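Local coordinates for metallo-beta-lactamase (Serratia marcescens, PDB 6K4X), which hydrolyses the beta-lactam ring of antibiotics as a zinc-dependent subclass B3 enzyme and is seen here with a sulfanylbenzoic acid inhibitor bound, at residues H19-G22 with S27-L30; Q9-I14 with A52-A57; I38-T43 with V170-S175; E75-G80 with I212-E217. All blocks are in the same frame, centred on the assembly; numbering follows the deposited sequence.

How the contacts relate
Contact 2 opens first, at Q9-I14, but closes only when helix 47-57 returns at A52-A57. Inside that loop, contact 1 closes the small hairpin of strands 18-20 and 29-31. Before helix 47-57 begins, I38-T43 opens contact 3, which therefore crosses contact 2 and closes over a long loop at V170-S175. E75-G80 likewise starts contact 4 within that loop, and I212-E217 ends it beyond, so contacts 3 and 4 cross as well. Contacts 1 and 2 belong to the N-terminal sheet and a helix packed against it; contact 3 joins the two central sheets, and contact 4 joins both halves of the fold at zinc.

Contact 1: H19-G22 with S27-L30; sequences HYVG and SAVL
H19 and L30 exchange a pair of backbone hydrogen bonds, H19 N to L30 O at 2.9 Å and L30 N to H19 O at 2.8 Å, and this is the tight end of the contact. H19 O also receives the CA-H of V29, with V29 CA 3.2 Å away. A third bond, V21 N to A28 O, follows the non-hydrogen-bonded pair of Y20 and V29. These links make a short antiparallel beta hairpin of strands 18-20 and 29-31, in the N-terminal sheet of the metallo-beta-lactamase fold. On the face bearing Y20 and V29 the hairpin looks toward F172 and I212 of the other central sheet; on the face bearing H19 and L30 it meets F60, in the loop after helix 47-57. With CG anti to its backbone N (chi1 -173°), the Y20 ring lies alongside S27 and A28, just before strand 29-31, so that A28 O lies over one face, 4.0 Å above the plane and toward the rim. S27 OG sits at the ring's edge, 3.5 Å from Y20 CE2, while its hydrogen bond goes to A213 O; Y20 OH is bonded to T23 O. Side chain against side chain, V21 is packed less closely: its CG1 passes L30 CB at 4.1 Å and its CG2 lies 4.2 Å from A28 CB, though CG2 comes nearer the backbone, 3.7 Å from A28 O. The regular pairing of the strands stops here. Even this looser part is not a solvent side: all eight residues are buried, and A28 N is enclosed without a hydrogen-bonding partner in the model.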
loop_
_atom_site.group_PDB
_atom_site.type_symbol
_atom_site.label_atom_id
_atom_site.label_comp_id
_atom_site.label_asym_id
_atom_site.label_seq_id
_atom_site.Cartn_x
_atom_site.Cartn_y
_atom_site.Cartn_z
ATOM N N HIS A 19 -11.598 3.518 5.441
ATOM C CA HIS A 19 -11.511 2.811 6.736
ATOM C C HIS A 19 -10.191 2.043 6.809
ATOM O O HIS A 19 -9.827 1.357 5.831
ATOM C CB HIS A 19 -12.673 1.825 6.909
ATOM C CG HIS A 19 -13.986 2.383 6.483
ATOM N ND1 HIS A 19 -14.703 3.273 7.255
ATOM C CD2 HIS A 19 -14.663 2.233 5.328
ATOM C CE1 HIS A 19 -15.801 3.602 6.586
ATOM N NE2 HIS A 19 -15.790 2.996 5.392
ATOM N N TYR A 20 -9.486 2.132 7.931
ATOM C CA TYR A 20 -8.347 1.296 8.184
ATOM C C TYR A 20 -8.836 -0.059 8.688
ATOM O O TYR A 20 -9.558 -0.120 9.678
ATOM C CB TYR A 20 -7.425 1.946 9.208
ATOM C CG TYR A 20 -6.125 1.216 9.421
ATOM C CD1 TYR A 20 -6.046 0.100 10.241
ATOM C CD2 TYR A 20 -4.972 1.634 8.771
ATOM C CE1 TYR A 20 -4.840 -0.555 10.425
ATOM C CE2 TYR A 20 -3.762 0.992 8.963
ATOM C CZ TYR A 20 -3.694 -0.117 9.783
ATOM O OH TYR A 20 -2.487 -0.734 9.973
ATOM N N VAL A 21 -8.436 -1.129 7.987
ATOM C CA VAL A 21 -8.828 -2.477 8.312
ATOM C C VAL A 21 -7.615 -3.408 8.400
ATOM O O VAL A 21 -7.776 -4.631 8.422
ATOM C CB VAL A 21 -9.874 -3.029 7.328
ATOM C CG1 VAL A 21 -11.189 -2.284 7.445
ATOM C CG2 VAL A 21 -9.374 -3.062 5.897
ATOM N N GLY A 22 -6.399 -2.850 8.432
ATOM C CA GLY A 22 -5.190 -3.644 8.508
ATOM C C GLY A 22 -4.884 -4.162 9.906
ATOM O O GLY A 22 -5.705 -4.178 10.833
ATOM N N SER A 27 -0.646 -1.660 6.953
ATOM C CA SER A 27 -1.856 -1.024 6.551
ATOM C C SER A 27 -2.642 -1.884 5.563
ATOM O O SER A 27 -2.098 -2.502 4.669
ATOM C CB SER A 27 -1.577 0.298 5.909
ATOM O OG SER A 27 -0.969 1.177 6.835
ATOM N N ALA A 28 -3.965 -1.811 5.705
ATOM C CA ALA A 28 -4.903 -2.209 4.684
ATOM C C ALA A 28 -6.083 -1.257 4.816
ATOM O O ALA A 28 -6.427 -0.836 5.926
ATOM C CB ALA A 28 -5.328 -3.661 4.800
ATOM N N VAL A 29 -6.668 -0.877 3.685
ATOM C CA VAL A 29 -7.731 0.097 3.692
ATOM C C VAL A 29 -8.924 -0.453 2.930
ATOM O O VAL A 29 -8.779 -0.975 1.820
ATOM C CB VAL A 29 -7.259 1.438 3.108
ATOM C CG1 VAL A 29 -8.413 2.312 2.646
ATOM C CG2 VAL A 29 -6.408 2.181 4.119
ATOM N N LEU A 30 -10.116 -0.240 3.489
ATOM C CA LEU A 30 -11.339 -0.476 2.765
ATOM C C LEU A 30 -11.939 0.858 2.349
ATOM O O LEU A 30 -12.192 1.718 3.202
ATOM C CB LEU A 30 -12.317 -1.246 3.639
ATOM C CG LEU A 30 -13.541 -1.761 2.892
ATOM C CD1 LEU A 30 -13.209 -2.982 2.063
ATOM C CD2 LEU A 30 -14.676 -2.055 3.838
#

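Contact 2: Q9-I14 with A52-A57; sequences QQPFTI and AANIRA
P11 rests against N54 and A57, and the apolar part of the contact comes from its ring. P11 CG lies 4.1 Å from A57 CB, and P11 CB and CG are each 3.9 Å from N54 CB, the ring crossing the N54 side chain at a slant. Ring carbons also make van der Waals contacts with oxygens, P11 CG with N54 O at 3.5 Å and P11 CD with N54 OD1 at 3.4 Å. N54 CG stands anti to its own carbonyl carbon (chi1 -74°), which carries the amide out from the helix past the proline ring to Q9. The contact thus sets helix 47-57 beside the chain leading into strand 12-15, an outermost strand of the seven-stranded N-terminal sheet. Polar linkage runs through one water, which accepts from Q9 N at 3.0 Å and donates to N54 OD1 at 2.7 Å. The direct approach of Q9 O to N54 OD1, 3.2 Å, sets two acceptors side by side, and the bridging water supplies OD1 with a donor. The other end of the amide, N54 ND2, is hydrogen-bonded to V21 O of the hairpin. Within its own segment, Q9 NE2 bonds to Q10 O with an N-H...O angle of 158°, and Q9 OE1 takes a bond from R3.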
loop_
_atom_site.group_PDB
_atom_site.type_symbol
_atom_site.label_atom_id
_atom_site.label_comp_id
_atom_site.label_asym_id
_atom_site.label_seq_id
_atom_site.Cartn_x
_atom_site.Cartn_y
_atom_site.Cartn_z
ATOM N N GLN A 9 -6.009 -5.539 15.215
ATOM C CA GLN A 9 -6.073 -4.083 15.298
ATOM C C GLN A 9 -7.530 -3.677 15.070
ATOM O O GLN A 9 -8.106 -4.000 14.035
ATOM C CB GLN A 9 -5.153 -3.431 14.259
ATOM C CG GLN A 9 -5.378 -1.936 14.092
ATOM C CD GLN A 9 -5.037 -1.146 15.325
ATOM O OE1 GLN A 9 -3.939 -1.278 15.876
ATOM N NE2 GLN A 9 -5.962 -0.296 15.748
ATOM N N GLN A 10 -8.142 -3.036 16.059
ATOM C CA GLN A 10 -9.539 -2.682 15.929
ATOM C C GLN A 10 -9.632 -1.693 14.773
ATOM O O GLN A 10 -8.925 -0.678 14.750
ATOM C CB GLN A 10 -10.060 -2.051 17.224
ATOM C CG GLN A 10 -11.571 -1.853 17.230
ATOM C CD GLN A 10 -12.331 -3.158 17.295
ATOM O OE1 GLN A 10 -11.863 -4.128 17.908
ATOM N NE2 GLN A 10 -13.496 -3.196 16.671
ATOM N N PRO A 11 -10.512 -1.917 13.780
ATOM C CA PRO A 11 -10.559 -1.024 12.620
ATOM C C PRO A 11 -11.212 0.314 12.967
ATOM O O PRO A 11 -11.894 0.446 13.972
ATOM C CB PRO A 11 -11.353 -1.824 11.583
ATOM C CG PRO A 11 -12.264 -2.677 12.453
ATOM C CD PRO A 11 -11.403 -3.075 13.632
ATOM N N PHE A 12 -10.979 1.300 12.103
ATOM C CA PHE A 12 -11.435 2.641 12.381
ATOM C C PHE A 12 -11.560 3.407 11.081
ATOM O O PHE A 12 -10.861 3.151 10.094
ATOM C CB PHE A 12 -10.477 3.373 13.331
ATOM C CG PHE A 12 -9.024 3.431 12.923
ATOM C CD1 PHE A 12 -8.203 2.350 13.148
ATOM C CD2 PHE A 12 -8.478 4.560 12.320
ATOM C CE1 PHE A 12 -6.864 2.394 12.802
ATOM C CE2 PHE A 12 -7.144 4.603 11.973
ATOM C CZ PHE A 12 -6.339 3.512 12.187
ATOM N N THR A 13 -12.471 4.376 11.091
ATOM C CA THR A 13 -12.659 5.229 9.922
ATOM C C THR A 13 -11.669 6.385 9.976
ATOM O O THR A 13 -11.551 7.070 10.988
ATOM C CB THR A 13 -14.095 5.745 9.836
ATOM O OG1 THR A 13 -14.936 4.601 9.707
ATOM C CG2 THR A 13 -14.303 6.718 8.695
ATOM N N ILE A 14 -10.958 6.621 8.880
ATOM C CA ILE A 14 -10.008 7.712 8.796
ATOM C C ILE A 14 -10.704 8.971 8.277
ATOM O O ILE A 14 -10.525 10.070 8.823
ATOM C CB ILE A 14 -8.807 7.301 7.926
ATOM C CG1 ILE A 14 -7.944 6.328 8.739
ATOM C CG2 ILE A 14 -7.995 8.498 7.453
ATOM C CD1 ILE A 14 -6.852 5.630 7.976
ATOM N N ALA A 52 -10.177 -9.684 7.304
ATOM C CA ALA A 52 -11.534 -10.141 7.048
ATOM C C ALA A 52 -12.461 -9.791 8.213
ATOM O O ALA A 52 -13.573 -9.280 7.991
ATOM C CB ALA A 52 -11.533 -11.620 6.754
ATOM N N ALA A 53 -12.022 -10.095 9.436
ATOM C CA ALA A 53 -12.830 -9.793 10.600
ATOM C C ALA A 53 -13.036 -8.282 10.730
ATOM O O ALA A 53 -14.104 -7.814 11.148
ATOM C CB ALA A 53 -12.176 -10.363 11.831
ATOM N N ASN A 54 -12.005 -7.503 10.390
ATOM C CA ASN A 54 -12.057 -6.075 10.501
ATOM C C ASN A 54 -13.094 -5.493 9.534
ATOM O O ASN A 54 -13.819 -4.565 9.885
ATOM C CB ASN A 54 -10.672 -5.471 10.293
ATOM C CG ASN A 54 -9.729 -5.668 11.461
ATOM O OD1 ASN A 54 -10.152 -6.041 12.564
ATOM N ND2 ASN A 54 -8.456 -5.364 11.257
ATOM N N ILE A 55 -13.124 -6.002 8.303
ATOM C CA ILE A 55 -14.092 -5.520 7.337
ATOM C C ILE A 55 -15.500 -5.788 7.874
ATOM O O ILE A 55 -16.378 -4.922 7.799
ATOM C CB ILE A 55 -13.847 -6.195 5.977
ATOM C CG1 ILE A 55 -12.540 -5.699 5.355
ATOM C CG2 ILE A 55 -15.030 -5.993 5.049
ATOM C CD1 ILE A 55 -12.071 -6.508 4.183
ATOM N N ARG A 56 -15.732 -6.994 8.388
ATOM C CA ARG A 56 -17.047 -7.320 8.953
ATOM C C ARG A 56 -17.354 -6.410 10.154
ATOM O O ARG A 56 -18.493 -5.979 10.333
ATOM C CB ARG A 56 -17.128 -8.809 9.302
ATOM C CG ARG A 56 -17.046 -9.729 8.091
ATOM C CD ARG A 56 -17.372 -11.166 8.450
ATOM N NE ARG A 56 -16.527 -11.744 9.489
ATOM C CZ ARG A 56 -15.418 -12.442 9.270
ATOM N NH1 ARG A 56 -15.117 -12.811 8.037
ATOM N NH2 ARG A 56 -14.620 -12.789 10.274
ATOM N N ALA A 57 -16.356 -6.133 10.984
ATOM C CA ALA A 57 -16.572 -5.289 12.163
ATOM C C ALA A 57 -16.986 -3.869 11.764
ATOM O O ALA A 57 -17.646 -3.186 12.545
ATOM C CB ALA A 57 -15.340 -5.286 13.035
HETATM O O HOH W 1 -8.531 -7.022 14.557
#

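Contact 3: I38-T43 with V170-S175; sequences ILVDGT and VVFADS. With D0U (4-azanyl-2-sulfanyl-benzoic acid), chain E.
One face of the F172 ring takes the methyl group V40 CG1, which stands 3.5 Å from the ring centroid and only 9° off the ring normal, a CH-pi contact over the centre. The carboxylate of D41 reaches the ring obliquely, its plane nearly perpendicular to that of the phenyl group, with D41 OD2 3.5 Å from F172 CE1. The contact lies at the core of the alpha-beta/beta-alpha sandwich of metallo-beta-lactamases, where strand 37-40 of one central sheet faces strand 166-173 of the other. No hydrogen bond crosses between the segments: here the two segments meet through side chains. A chi1 of -175° turns CG1 of V40, the branch opposite the backbone N, onto the phenyl ring. W159, V29 and A214 also touch F172. The carboxylate of D41, though beside a hydrocarbon ring, is satisfied elsewhere, with OD2 hydrogen-bonded to T71 OG1. Beyond the strands, both segments run on toward the active site. D41 lies close to H77, a zinc ligand, and D174 OD1 holds ND1 of the zinc ligand H72, a second-shell bond that should fix the rotation of that imidazole. D174 OD1 also receives a weak bond from S175 N at 2.8 Å. Next along this loop the S175 hydroxyl is directed into the pocket, where OG donates to the inhibitor carboxylate oxygen O2 at 2.7 Å.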
loop_
_atom_site.group_PDB
_atom_site.type_symbol
_atom_site.label_atom_id
_atom_site.label_comp_id
_atom_site.label_asym_id
_atom_site.label_seq_id
_atom_site.Cartn_x
_atom_site.Cartn_y
_atom_site.Cartn_z
ATOM N N ILE A 38 -13.629 -1.490 -2.354
ATOM C CA ILE A 38 -12.269 -1.745 -2.804
ATOM C C ILE A 38 -11.403 -1.923 -1.564
ATOM O O ILE A 38 -11.450 -1.089 -0.661
ATOM C CB ILE A 38 -11.772 -0.598 -3.692
ATOM C CG1 ILE A 38 -12.635 -0.503 -4.955
ATOM C CG2 ILE A 38 -10.293 -0.763 -4.015
ATOM C CD1 ILE A 38 -12.325 0.680 -5.843
ATOM N N LEU A 39 -10.595 -2.988 -1.542
ATOM C CA LEU A 39 -9.623 -3.222 -0.490
ATOM C C LEU A 39 -8.235 -2.934 -1.035
ATOM O O LEU A 39 -7.906 -3.405 -2.134
ATOM C CB LEU A 39 -9.718 -4.678 -0.035
ATOM C CG LEU A 39 -8.680 -5.129 0.996
ATOM C CD1 LEU A 39 -8.873 -4.401 2.318
ATOM C CD2 LEU A 39 -8.762 -6.627 1.202
ATOM N N VAL A 40 -7.434 -2.192 -0.271
ATOM C CA VAL A 40 -6.050 -1.956 -0.623
ATOM C C VAL A 40 -5.173 -2.752 0.335
ATOM O O VAL A 40 -5.203 -2.507 1.553
ATOM C CB VAL A 40 -5.680 -0.465 -0.565
ATOM C CG1 VAL A 40 -4.261 -0.261 -1.058
ATOM C CG2 VAL A 40 -6.679 0.369 -1.347
ATOM N N ASP A 41 -4.472 -3.732 -0.240
ATOM C CA ASP A 41 -3.511 -4.640 0.382
ATOM C C ASP A 41 -4.206 -5.708 1.236
ATOM O O ASP A 41 -5.380 -5.604 1.586
ATOM C CB ASP A 41 -2.375 -3.928 1.113
ATOM C CG ASP A 41 -1.282 -3.477 0.170
ATOM O OD1 ASP A 41 -1.231 -3.970 -1.000
ATOM O OD2 ASP A 41 -0.472 -2.634 0.608
ATOM N N GLY A 42 -3.447 -6.768 1.542
ATOM C CA GLY A 42 -3.951 -7.906 2.287
ATOM C C GLY A 42 -3.232 -8.172 3.598
ATOM O O GLY A 42 -3.675 -9.043 4.360
ATOM N N THR A 43 -2.139 -7.455 3.879
ATOM C CA THR A 43 -1.242 -7.767 5.002
ATOM C C THR A 43 -0.629 -9.153 4.777
ATOM O O THR A 43 -0.355 -9.525 3.640
ATOM C CB THR A 43 -1.879 -7.534 6.388
ATOM O OG1 THR A 43 -2.668 -8.639 6.860
ATOM C CG2 THR A 43 -2.686 -6.252 6.413
ATOM N N VAL A 170 -6.855 11.330 -0.616
ATOM C CA VAL A 170 -6.259 10.250 0.157
ATOM C C VAL A 170 -5.257 9.509 -0.716
ATOM O O VAL A 170 -5.510 9.245 -1.888
ATOM C CB VAL A 170 -7.343 9.286 0.653
ATOM C CG1 VAL A 170 -6.753 8.207 1.539
ATOM C CG2 VAL A 170 -8.459 10.024 1.365
ATOM N N VAL A 171 -4.102 9.197 -0.138
ATOM C CA VAL A 171 -3.017 8.493 -0.813
ATOM C C VAL A 171 -2.655 7.268 0.018
ATOM O O VAL A 171 -2.330 7.418 1.196
ATOM C CB VAL A 171 -1.789 9.402 -0.988
ATOM C CG1 VAL A 171 -0.651 8.640 -1.641
ATOM C CG2 VAL A 171 -2.127 10.678 -1.750
ATOM N N PHE A 172 -2.702 6.081 -0.584
ATOM C CA PHE A 172 -2.152 4.871 0.017
ATOM C C PHE A 172 -0.772 4.695 -0.579
ATOM O O PHE A 172 -0.615 4.333 -1.743
ATOM C CB PHE A 172 -3.078 3.676 -0.209
ATOM C CG PHE A 172 -2.787 2.492 0.675
ATOM C CD1 PHE A 172 -1.599 1.798 0.575
ATOM C CD2 PHE A 172 -3.694 2.088 1.625
ATOM C CE1 PHE A 172 -1.336 0.703 1.384
ATOM C CE2 PHE A 172 -3.438 0.988 2.414
ATOM C CZ PHE A 172 -2.265 0.292 2.297
ATOM N N ALA A 173 0.234 5.075 0.203
ATOM C CA ALA A 173 1.597 5.240 -0.304
ATOM C C ALA A 173 2.352 3.909 -0.254
ATOM O O ALA A 173 2.538 3.330 0.819
ATOM C CB ALA A 173 2.292 6.311 0.491
ATOM N N ASP A 174 2.786 3.449 -1.423
ATOM C CA ASP A 174 3.671 2.308 -1.480
ATOM C C ASP A 174 4.999 2.652 -0.806
ATOM O O ASP A 174 5.363 3.828 -0.625
ATOM C CB ASP A 174 3.922 1.892 -2.919
ATOM C CG ASP A 174 4.584 0.534 -3.055
ATOM O OD1 ASP A 174 4.517 -0.237 -2.102
ATOM O OD2 ASP A 174 5.089 0.265 -4.174
ATOM N N SER A 175 5.723 1.607 -0.405
ATOM C CA SER A 175 7.091 1.719 0.112
ATOM C C SER A 175 8.037 2.245 -0.959
ATOM O O SER A 175 8.049 1.777 -2.086
ATOM C CB SER A 175 7.554 0.399 0.631
ATOM O OG SER A 175 6.650 -0.064 1.612
HETATM O O2 D0U E . 7.950 -2.136 2.716
HETATM C C7 D0U E . 9.091 -1.769 3.073
HETATM O O1 D0U E . 9.436 -0.551 3.067
HETATM C C3 D0U E . 10.117 -2.754 3.506
HETATM C C2 D0U E . 11.275 -2.212 4.127
HETATM C C4 D0U E . 9.987 -4.146 3.348
HETATM S S1 D0U E . 8.663 -5.038 2.746
HETATM C C5 D0U E . 11.067 -4.942 3.792
HETATM C C6 D0U E . 12.214 -4.411 4.385
HETATM N N1 D0U E . 13.236 -5.234 4.842
HETATM C C1 D0U E . 12.292 -3.059 4.566
#

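Contact 4: E75-G80 with I212-E217; sequences EDHAGG and IAAHPE. With ZN (zinc ion), chain C; D0U (4-azanyl-2-sulfanyl-benzoic acid), chain E.
H77 turns the edge of its ring toward the face of the H215 ring in an offset edge-to-face pair, the planes 87° apart and the centroids separated by 4.7 Å. Zinc holds them in this pose, for H77 NE2 and H215 NE2 each bind it at 2.0 Å. D76 and H77 are the last two residues of the HXHXDH zinc-binding motif of the superfamily, and with H215 they form the D-H-H metal site characteristic of subclass B3; H72, H74 and H150 bind the other zinc ion. The D76 side chain crosses that of H215 at about a right angle, its carboxylate turned 38° from the imidazole plane. A chi1 of 56° brings D76 CG between the backbone N and the carbonyl carbon, swinging OD2 onto the metal at 2.1 Å while OD1 stays beyond bonding distance. The three donor atoms are close together because they share the ion and make no hydrogen bonds to one another. Alongside them, A214 CB lies 3.6 Å from H77 CE1, so the loop after strand 210-213 packs on the H77 ring as well as supplying H215. The inhibitor adds two more ligands, O2 at 2.3 Å from zinc and the sulfur S1 at 2.4 Å, giving five donors in all. O2 lies in the plane of the H215 ring at its edge, whereas S1 faces the aspartate and comes 3.2 Å from D76 OD1.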
loop_
_atom_site.group_PDB
_atom_site.type_symbol
_atom_site.label_atom_id
_atom_site.label_comp_id
_atom_site.label_asym_id
_atom_site.label_seq_id
_atom_site.Cartn_x
_atom_site.Cartn_y
_atom_site.Cartn_z
ATOM N N GLU A 75 5.696 -10.329 1.137
ATOM C CA GLU A 75 4.829 -11.122 2.005
ATOM C C GLU A 75 4.090 -10.276 3.042
ATOM O O GLU A 75 3.021 -10.684 3.494
ATOM C CB GLU A 75 5.635 -12.231 2.669
ATOM C CG GLU A 75 6.604 -11.747 3.742
ATOM C CD GLU A 75 7.387 -12.769 4.558
ATOM O OE1 GLU A 75 6.805 -13.804 4.904
ATOM O OE2 GLU A 75 8.578 -12.511 4.872
ATOM N N ASP A 76 4.676 -9.186 3.510
ATOM C CA ASP A 76 4.046 -8.385 4.547
ATOM C C ASP A 76 2.814 -7.614 4.045
ATOM O O ASP A 76 1.912 -7.359 4.843
ATOM C CB ASP A 76 5.046 -7.459 5.229
ATOM C CG ASP A 76 5.833 -6.509 4.350
ATOM O OD1 ASP A 76 6.083 -6.842 3.170
ATOM O OD2 ASP A 76 6.226 -5.445 4.881
ATOM N N HIS A 77 2.808 -7.197 2.774
ATOM C CA HIS A 77 1.677 -6.439 2.233
ATOM C C HIS A 77 0.721 -7.334 1.453
ATOM O O HIS A 77 -0.485 -7.037 1.355
ATOM C CB HIS A 77 2.174 -5.315 1.326
ATOM C CG HIS A 77 3.196 -4.477 2.009
ATOM N ND1 HIS A 77 2.880 -3.533 2.977
ATOM C CD2 HIS A 77 4.545 -4.538 1.959
ATOM C CE1 HIS A 77 4.018 -3.044 3.453
ATOM N NE2 HIS A 77 5.052 -3.651 2.877
ATOM N N ALA A 78 1.279 -8.342 0.780
ATOM C CA ALA A 78 0.571 -9.155 -0.218
ATOM C C ALA A 78 0.309 -10.581 0.269
ATOM O O ALA A 78 -0.423 -11.321 -0.386
ATOM C CB ALA A 78 1.341 -9.228 -1.518
ATOM N N GLY A 79 0.897 -10.984 1.392
ATOM C CA GLY A 79 0.765 -12.358 1.835
ATOM C C GLY A 79 -0.669 -12.774 2.069
ATOM O O GLY A 79 -0.985 -13.962 1.917
ATOM N N GLY A 80 -1.534 -11.825 2.449
ATOM C CA GLY A 80 -2.919 -12.107 2.720
ATOM C C GLY A 80 -3.830 -11.957 1.518
ATOM O O GLY A 80 -5.033 -12.207 1.638
ATOM N N ILE A 212 -1.734 7.385 3.912
ATOM C CA ILE A 212 -1.714 6.147 4.639
ATOM C C ILE A 212 -0.571 5.337 4.050
ATOM O O ILE A 212 -0.646 4.918 2.897
ATOM C CB ILE A 212 -3.050 5.396 4.526
ATOM C CG1 ILE A 212 -4.195 6.256 5.063
ATOM C CG2 ILE A 212 -2.966 4.063 5.233
ATOM C CD1 ILE A 212 -5.543 6.005 4.436
ATOM N N ALA A 213 0.521 5.185 4.795
ATOM C CA ALA A 213 1.694 4.473 4.287
ATOM C C ALA A 213 1.534 2.973 4.499
ATOM O O ALA A 213 0.978 2.548 5.504
ATOM C CB ALA A 213 2.940 4.975 4.957
ATOM N N ALA A 214 2.050 2.184 3.556
ATOM C CA ALA A 214 1.906 0.740 3.609
ATOM C C ALA A 214 2.414 0.185 4.952
ATOM O O ALA A 214 1.784 -0.695 5.555
ATOM C CB ALA A 214 2.614 0.117 2.430
ATOM N N HIS A 215 3.566 0.670 5.420
ATOM C CA HIS A 215 3.956 0.550 6.823
ATOM C C HIS A 215 3.418 1.764 7.562
ATOM O O HIS A 215 3.887 2.882 7.349
ATOM C CB HIS A 215 5.484 0.450 6.968
ATOM C CG HIS A 215 6.011 -0.865 6.497
ATOM N ND1 HIS A 215 6.007 -1.997 7.303
ATOM C CD2 HIS A 215 6.461 -1.276 5.289
ATOM C CE1 HIS A 215 6.442 -3.027 6.611
ATOM N NE2 HIS A 215 6.741 -2.622 5.368
ATOM N N PRO A 216 2.381 1.604 8.404
ATOM C CA PRO A 216 1.614 2.769 8.844
ATOM C C PRO A 216 2.413 3.801 9.645
ATOM O O PRO A 216 2.129 5.005 9.602
ATOM C CB PRO A 216 0.457 2.159 9.653
ATOM C CG PRO A 216 0.932 0.773 10.017
ATOM C CD PRO A 216 1.795 0.332 8.852
ATOM N N GLU A 217 3.432 3.334 10.342
ATOM C CA GLU A 217 4.257 4.225 11.157
ATOM C C GLU A 217 5.087 5.178 10.286
ATOM O O GLU A 217 5.594 6.186 10.800
ATOM C CB GLU A 217 5.143 3.433 12.119
ATOM C CG GLU A 217 6.314 2.729 11.482
ATOM C CD GLU A 217 6.049 1.499 10.656
ATOM O OE1 GLU A 217 4.902 0.966 10.693
ATOM O OE2 GLU A 217 7.034 1.108 9.961
HETATM ZN ZN ZN C . 6.876 -3.851 3.741
HETATM O O2 D0U E . 7.950 -2.136 2.716
HETATM C C7 D0U E . 9.091 -1.769 3.073
HETATM O O1 D0U E . 9.436 -0.551 3.067
HETATM C C3 D0U E . 10.117 -2.754 3.506
HETATM C C2 D0U E . 11.275 -2.212 4.127
HETATM C C4 D0U E . 9.987 -4.146 3.348
HETATM S S1 D0U E . 8.663 -5.038 2.746
HETATM C C5 D0U E . 11.067 -4.942 3.792
HETATM C C6 D0U E . 12.214 -4.411 4.385
HETATM N N1 D0U E . 13.236 -5.234 4.842
HETATM C C1 D0U E . 12.292 -3.059 4.566
#